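Long-range contact in dihydrodipicolinate synthase (Rhodopseudomonas palustris, PDB 3DZ1), which probably acts as a 4-hydroxy-tetrahydrodipicolinate synthase, the DapA-family lyase of lysine biosynthesis: residues P19-S30 and L274-K282. Numbering follows the deposited sequence.
Sequences PFHDDGKIDDVS and LLSSSAQRK
Arg281 lies over Phe20 where two loops of a TIM barrel meet: residues 19-30 lead from strand 11-15 into helix 28-40, and the loop of residues 274-282 lies between helices 260-271 and 289-301. The tight part is a CH-pi contact, with Arg281 CG 3.7 Å from the centroid of the Phe20 ring and almost on its normal. From CG the arginine chain runs extended (chi2 -168°, chi3 172°) across the ring, carrying the guanidinium to the turn. Arg281 NE binds Gly24 O at 2.7 Å and Arg281 NH2 binds the same oxygen, Gly24 O, at 2.9 Å, a side-on grip with the oxygen close to the guanidinium plane. NH2 also forms a salt bridge with Glu62, tying the turn of residues 21-24 to the start of helix 60-73. Cutting Arg281 back to an alanine removes both donors to Gly24 O and the methylenes over Phe20, which is likely to free the turn and leave Glu62 without this charge mate. At the other end, Leu275 CD2 packs 3.7 Å from Pro19 CG, beside Leu34 of helix 28-40. Buried Asp27, the N-cap of that helix, holds its CG anti to the backbone N (chi1 177°), which lets OD1 accept from Ser30 N. Its OD2 takes the hydroxyl proton of Ser30, leaving Ser30 OG to accept from Ser276 N at 3.2 Å. A buried water accepts from Ser277 N and probably donates to Asp27 OD2.

The solvent side, at exposed Asp22 and Ser276, is looser and joined by water. One water bonds Ser276 OG and donates to Asp27 OD1; another donates to Asp22 OD2 and also bonds Ser277 OG. That hydroxyl closes an ST turn, Ser277 OG accepting from Ala279 N at 3.0 Å.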
ATOM      1  N   PRO A  19     -30.070   7.138  -4.578  1.00 12.24           N
ATOM      2  CA  PRO A  19     -30.554   8.400  -5.149  1.00 13.60           C
ATOM      3  C   PRO A  19     -30.605   9.541  -4.139  1.00 14.21           C
ATOM      4  O   PRO A  19     -31.202   9.400  -3.075  1.00 13.21           O
ATOM      5  CB  PRO A  19     -31.957   8.043  -5.655  1.00 13.77           C
ATOM      6  CG  PRO A  19     -31.898   6.565  -5.865  1.00 14.31           C
ATOM      7  CD  PRO A  19     -31.114   6.104  -4.667  1.00 12.76           C
ATOM      8  N   PHE A  20     -29.980  10.664  -4.482  1.00 15.20           N
ATOM      9  CA  PHE A  20     -29.968  11.845  -3.619  1.00 17.69           C
ATOM     10  C   PHE A  20     -30.462  13.066  -4.386  1.00 18.47           C
ATOM     11  O   PHE A  20     -30.373  13.126  -5.615  1.00 16.04           O
ATOM     12  CB  PHE A  20     -28.550  12.191  -3.147  1.00 21.04           C
ATOM     13  CG  PHE A  20     -27.912  11.158  -2.273  1.00 23.81           C
ATOM     14  CD1 PHE A  20     -28.472  10.816  -1.047  1.00 25.54           C
ATOM     15  CD2 PHE A  20     -26.715  10.561  -2.656  1.00 24.18           C
ATOM     16  CE1 PHE A  20     -27.843   9.896  -0.213  1.00 25.84           C
ATOM     17  CE2 PHE A  20     -26.082   9.642  -1.830  1.00 24.79           C
ATOM     18  CZ  PHE A  20     -26.647   9.310  -0.606  1.00 25.36           C
ATOM     19  N   HIS A  21     -30.981  14.039  -3.651  1.00 20.85           N
ATOM     20  CA  HIS A  21     -31.394  15.290  -4.257  1.00 23.44           C
ATOM     21  C   HIS A  21     -30.155  16.159  -4.044  1.00 24.24           C
ATOM     22  O   HIS A  21     -29.186  15.715  -3.430  1.00 22.30           O
ATOM     23  CB  HIS A  21     -32.612  15.875  -3.538  1.00 25.98           C
ATOM     24  CG  HIS A  21     -33.888  15.148  -3.831  1.00 27.66           C
ATOM     25  ND1 HIS A  21     -34.391  15.013  -5.108  1.00 30.75           N
ATOM     26  CD2 HIS A  21     -34.769  14.524  -3.013  1.00 29.48           C
ATOM     27  CE1 HIS A  21     -35.527  14.339  -5.063  1.00 30.72           C
ATOM     28  NE2 HIS A  21     -35.779  14.032  -3.803  1.00 30.15           N
ATOM     29  N   ASP A  22     -30.173  17.388  -4.536  1.00 26.06           N
ATOM     30  CA  ASP A  22     -29.017  18.268  -4.402  1.00 28.96           C
ATOM     31  C   ASP A  22     -28.627  18.614  -2.962  1.00 29.92           C
ATOM     32  O   ASP A  22     -27.445  18.796  -2.659  1.00 29.28           O
ATOM     33  CB  ASP A  22     -29.271  19.531  -5.215  1.00 31.47           C
ATOM     34  CG  ASP A  22     -29.639  19.216  -6.656  1.00 34.01           C
ATOM     35  OD1 ASP A  22     -28.733  18.856  -7.440  1.00 33.52           O
ATOM     36  OD2 ASP A  22     -30.838  19.312  -6.995  1.00 34.63           O
ATOM     37  N   ASP A  23     -29.610  18.695  -2.071  1.00 30.73           N
ATOM     38  CA  ASP A  23     -29.333  19.007  -0.673  1.00 32.18           C
ATOM     39  C   ASP A  23     -28.716  17.795   0.030  1.00 31.36           C
ATOM     40  O   ASP A  23     -28.311  17.873   1.194  1.00 31.79           O
ATOM     41  CB  ASP A  23     -30.623  19.424   0.041  1.00 36.34           C
ATOM     42  CG  ASP A  23     -31.755  18.437  -0.176  1.00 39.69           C
ATOM     43  OD1 ASP A  23     -31.503  17.220  -0.085  1.00 42.47           O
ATOM     44  OD2 ASP A  23     -32.899  18.873  -0.429  1.00 42.72           O
ATOM     45  N   GLY A  24     -28.648  16.674  -0.684  1.00 28.59           N
ATOM     46  CA  GLY A  24     -28.071  15.470  -0.115  1.00 24.90           C
ATOM     47  C   GLY A  24     -29.060  14.530   0.546  1.00 23.24           C
ATOM     48  O   GLY A  24     -28.673  13.469   1.042  1.00 22.02           O
ATOM     49  N   LYS A  25     -30.338  14.900   0.564  1.00 21.95           N
ATOM     50  CA  LYS A  25     -31.344  14.043   1.180  1.00 21.79           C
ATOM     51  C   LYS A  25     -31.699  12.896   0.249  1.00 19.59           C
ATOM     52  O   LYS A  25     -31.719  13.051  -0.977  1.00 17.48           O
ATOM     53  CB  LYS A  25     -32.612  14.831   1.524  1.00 23.76           C
ATOM     54  CG  LYS A  25     -33.438  15.195   0.321  1.00 27.98           C
ATOM     55  CD  LYS A  25     -34.538  16.161   0.675  1.00 32.41           C
ATOM     56  CE  LYS A  25     -35.219  16.628  -0.587  1.00 34.18           C
ATOM     57  NZ  LYS A  25     -36.271  17.623  -0.314  1.00 37.17           N
ATOM     58  N   ILE A  26     -31.978  11.745   0.847  1.00 19.10           N
ATOM     59  CA  ILE A  26     -32.335  10.551   0.096  1.00 20.17           C
ATOM     60  C   ILE A  26     -33.601  10.778  -0.729  1.00 19.98           C
ATOM     61  O   ILE A  26     -34.601  11.299  -0.225  1.00 20.87           O
ATOM     62  CB  ILE A  26     -32.539   9.366   1.056  1.00 21.06           C
ATOM     63  CG1 ILE A  26     -31.265   9.157   1.883  1.00 21.55           C
ATOM     64  CG2 ILE A  26     -32.890   8.110   0.275  1.00 21.68           C
ATOM     65  CD1 ILE A  26     -31.418   8.181   3.022  1.00 23.97           C
ATOM     66  N   ASP A  27     -33.548  10.391  -2.000  1.00 18.10           N
ATOM     67  CA  ASP A  27     -34.672  10.548  -2.914  1.00 17.45           C
ATOM     68  C   ASP A  27     -35.410   9.213  -3.030  1.00 18.40           C
ATOM     69  O   ASP A  27     -35.071   8.388  -3.873  1.00 16.58           O
ATOM     70  CB  ASP A  27     -34.143  10.995  -4.283  1.00 18.30           C
ATOM     71  CG  ASP A  27     -35.231  11.108  -5.338  1.00 18.78           C
ATOM     72  OD1 ASP A  27     -36.409  10.820  -5.037  1.00 19.01           O
ATOM     73  OD2 ASP A  27     -34.896  11.486  -6.482  1.00 17.49           O
ATOM     74  N   ASP A  28     -36.421   9.014  -2.184  1.00 18.28           N
ATOM     75  CA  ASP A  28     -37.196   7.771  -2.166  1.00 18.88           C
ATOM     76  C   ASP A  28     -38.010   7.491  -3.421  1.00 17.43           C
ATOM     77  O   ASP A  28     -38.208   6.332  -3.794  1.00 16.73           O
ATOM     78  CB  ASP A  28     -38.121   7.745  -0.947  1.00 21.27           C
ATOM     79  CG  ASP A  28     -37.362   7.574   0.352  1.00 24.15           C
ATOM     80  OD1 ASP A  28     -36.580   6.608   0.460  1.00 25.40           O
ATOM     81  OD2 ASP A  28     -37.550   8.403   1.266  1.00 27.75           O
ATOM     82  N   VAL A  29     -38.494   8.547  -4.062  1.00 16.52           N
ATOM     83  CA  VAL A  29     -39.272   8.399  -5.280  1.00 17.49           C
ATOM     84  C   VAL A  29     -38.408   7.715  -6.340  1.00 15.24           C
ATOM     85  O   VAL A  29     -38.873   6.833  -7.064  1.00 16.56           O
ATOM     86  CB  VAL A  29     -39.730   9.774  -5.809  1.00 18.82           C
ATOM     87  CG1 VAL A  29     -40.557   9.602  -7.066  1.00 20.61           C
ATOM     88  CG2 VAL A  29     -40.534  10.498  -4.738  1.00 19.44           C
ATOM     89  N   SER A  30     -37.148   8.134  -6.424  1.00 14.62           N
ATOM     90  CA  SER A  30     -36.210   7.568  -7.390  1.00 13.21           C
ATOM     91  C   SER A  30     -35.813   6.141  -7.030  1.00 12.56           C
ATOM     92  O   SER A  30     -35.536   5.329  -7.914  1.00 12.85           O
ATOM     93  CB  SER A  30     -34.966   8.450  -7.499  1.00 13.01           C
ATOM     94  OG  SER A  30     -35.258   9.627  -8.236  1.00 15.14           O
ATOM     95  N   LEU A 274     -34.607   8.011 -14.660  1.00 14.89           N
ATOM     96  CA  LEU A 274     -34.706   7.159 -13.479  1.00 15.39           C
ATOM     97  C   LEU A 274     -34.377   7.905 -12.189  1.00 15.17           C
ATOM     98  O   LEU A 274     -34.922   7.594 -11.130  1.00 15.09           O
ATOM     99  CB  LEU A 274     -33.789   5.939 -13.637  1.00 16.23           C
ATOM    100  CG  LEU A 274     -34.090   5.096 -14.883  1.00 17.52           C
ATOM    101  CD1 LEU A 274     -33.056   3.996 -15.038  1.00 15.36           C
ATOM    102  CD2 LEU A 274     -35.493   4.515 -14.776  1.00 19.51           C
ATOM    103  N   LEU A 275     -33.480   8.881 -12.274  1.00 14.12           N
ATOM    104  CA  LEU A 275     -33.121   9.680 -11.104  1.00 14.70           C
ATOM    105  C   LEU A 275     -33.599  11.116 -11.319  1.00 15.31           C
ATOM    106  O   LEU A 275     -33.538  11.627 -12.438  1.00 16.27           O
ATOM    107  CB  LEU A 275     -31.600   9.689 -10.887  1.00 14.32           C
ATOM    108  CG  LEU A 275     -30.882   8.381 -10.547  1.00 15.39           C
ATOM    109  CD1 LEU A 275     -29.398   8.665 -10.298  1.00 13.31           C
ATOM    110  CD2 LEU A 275     -31.512   7.754  -9.320  1.00 14.72           C
ATOM    111  N   SER A 276     -34.083  11.754 -10.254  1.00 16.27           N
ATOM    112  CA  SER A 276     -34.534  13.142 -10.323  1.00 17.69           C
ATOM    113  C   SER A 276     -33.303  14.032 -10.368  1.00 17.93           C
ATOM    114  O   SER A 276     -33.282  15.058 -11.052  1.00 18.03           O
ATOM    115  CB  SER A 276     -35.361  13.514  -9.086  1.00 17.78           C
ATOM    116  OG  SER A 276     -36.598  12.834  -9.069  1.00 23.84           O
ATOM    117  N   SER A 277     -32.280  13.628  -9.619  1.00 16.33           N
ATOM    118  CA  SER A 277     -31.022  14.358  -9.552  1.00 15.54           C
ATOM    119  C   SER A 277     -29.845  13.395  -9.629  1.00 16.10           C
ATOM    120  O   SER A 277     -29.937  12.252  -9.180  1.00 15.30           O
ATOM    121  CB  SER A 277     -30.934  15.150  -8.246  1.00 16.51           C
ATOM    122  OG  SER A 277     -29.636  15.698  -8.079  1.00 19.00           O
ATOM    123  N   SER A 278     -28.742  13.869 -10.198  1.00 15.27           N
ATOM    124  CA  SER A 278     -27.531  13.067 -10.342  1.00 15.73           C
ATOM    125  C   SER A 278     -26.587  13.329  -9.174  1.00 15.82           C
ATOM    126  O   SER A 278     -25.448  12.875  -9.168  1.00 15.63           O
ATOM    127  CB  SER A 278     -26.826  13.421 -11.651  1.00 17.26           C
ATOM    128  OG  SER A 278     -26.488  14.798 -11.682  1.00 19.89           O
ATOM    129  N   ALA A 279     -27.079  14.052  -8.178  1.00 15.91           N
ATOM    130  CA  ALA A 279     -26.286  14.407  -7.006  1.00 17.92           C
ATOM    131  C   ALA A 279     -25.720  13.246  -6.189  1.00 17.44           C
ATOM    132  O   ALA A 279     -26.322  12.173  -6.086  1.00 15.61           O
ATOM    133  CB  ALA A 279     -27.113  15.313  -6.093  1.00 16.55           C
ATOM    134  N   GLN A 280     -24.540  13.487  -5.625  1.00 18.92           N
ATOM    135  CA  GLN A 280     -23.857  12.538  -4.752  1.00 20.24           C
ATOM    136  C   GLN A 280     -23.608  13.335  -3.480  1.00 20.01           C
ATOM    137  O   GLN A 280     -23.723  14.561  -3.483  1.00 19.26           O
ATOM    138  CB  GLN A 280     -22.494  12.134  -5.307  1.00 20.99           C
ATOM    139  CG  GLN A 280     -22.463  11.705  -6.746  1.00 23.72           C
ATOM    140  CD  GLN A 280     -21.044  11.541  -7.248  1.00 24.03           C
ATOM    141  OE1 GLN A 280     -20.796  11.571  -8.450  1.00 26.07           O
ATOM    142  NE2 GLN A 280     -20.104  11.361  -6.325  1.00 22.48           N
ATOM    143  N   ARG A 281     -23.270  12.652  -2.395  1.00 18.92           N
ATOM    144  CA  ARG A 281     -22.967  13.343  -1.153  1.00 19.31           C
ATOM    145  C   ARG A 281     -21.458  13.551  -1.115  1.00 18.57           C
ATOM    146  O   ARG A 281     -20.715  12.840  -1.791  1.00 18.71           O
ATOM    147  CB  ARG A 281     -23.403  12.507   0.048  1.00 20.74           C
ATOM    148  CG  ARG A 281     -24.894  12.501   0.296  1.00 25.22           C
ATOM    149  CD  ARG A 281     -25.193  11.899   1.656  1.00 28.34           C
ATOM    150  NE  ARG A 281     -26.593  12.047   2.028  1.00 30.70           N
ATOM    151  CZ  ARG A 281     -27.099  11.643   3.186  1.00 33.58           C
ATOM    152  NH1 ARG A 281     -26.315  11.064   4.083  1.00 33.61           N
ATOM    153  NH2 ARG A 281     -28.386  11.818   3.446  1.00 33.95           N
ATOM    154  N   LYS A 282     -21.000  14.529  -0.341  1.00 19.34           N
ATOM    155  CA  LYS A 282     -19.568  14.788  -0.232  1.00 19.59           C
ATOM    156  C   LYS A 282     -18.932  13.633   0.540  1.00 18.96           C
ATOM    157  O   LYS A 282     -19.526  13.115   1.481  1.00 18.46           O
ATOM    158  CB  LYS A 282     -19.312  16.094   0.525  1.00 21.46           C
ATOM    159  CG  LYS A 282     -19.889  17.341  -0.125  1.00 26.45           C
ATOM    160  CD  LYS A 282     -19.489  18.584   0.663  1.00 29.85           C
ATOM    161  CE  LYS A 282     -20.125  19.843   0.094  1.00 32.46           C
ATOM    162  NZ  LYS A 282     -21.612  19.814   0.211  1.00 34.38           N
TER
HETATM  163  O   HOH W   1     -28.585  10.931  -7.048  1.00  9.40           O
HETATM  164  O   HOH W   2     -30.669  18.177  -9.652  1.00 19.48           O
HETATM  165  O   HOH W   3     -32.259  11.628  -7.631  1.00  9.06           O
HETATM  166  O   HOH W   4     -37.834  12.169  -7.034  1.00 24.55           O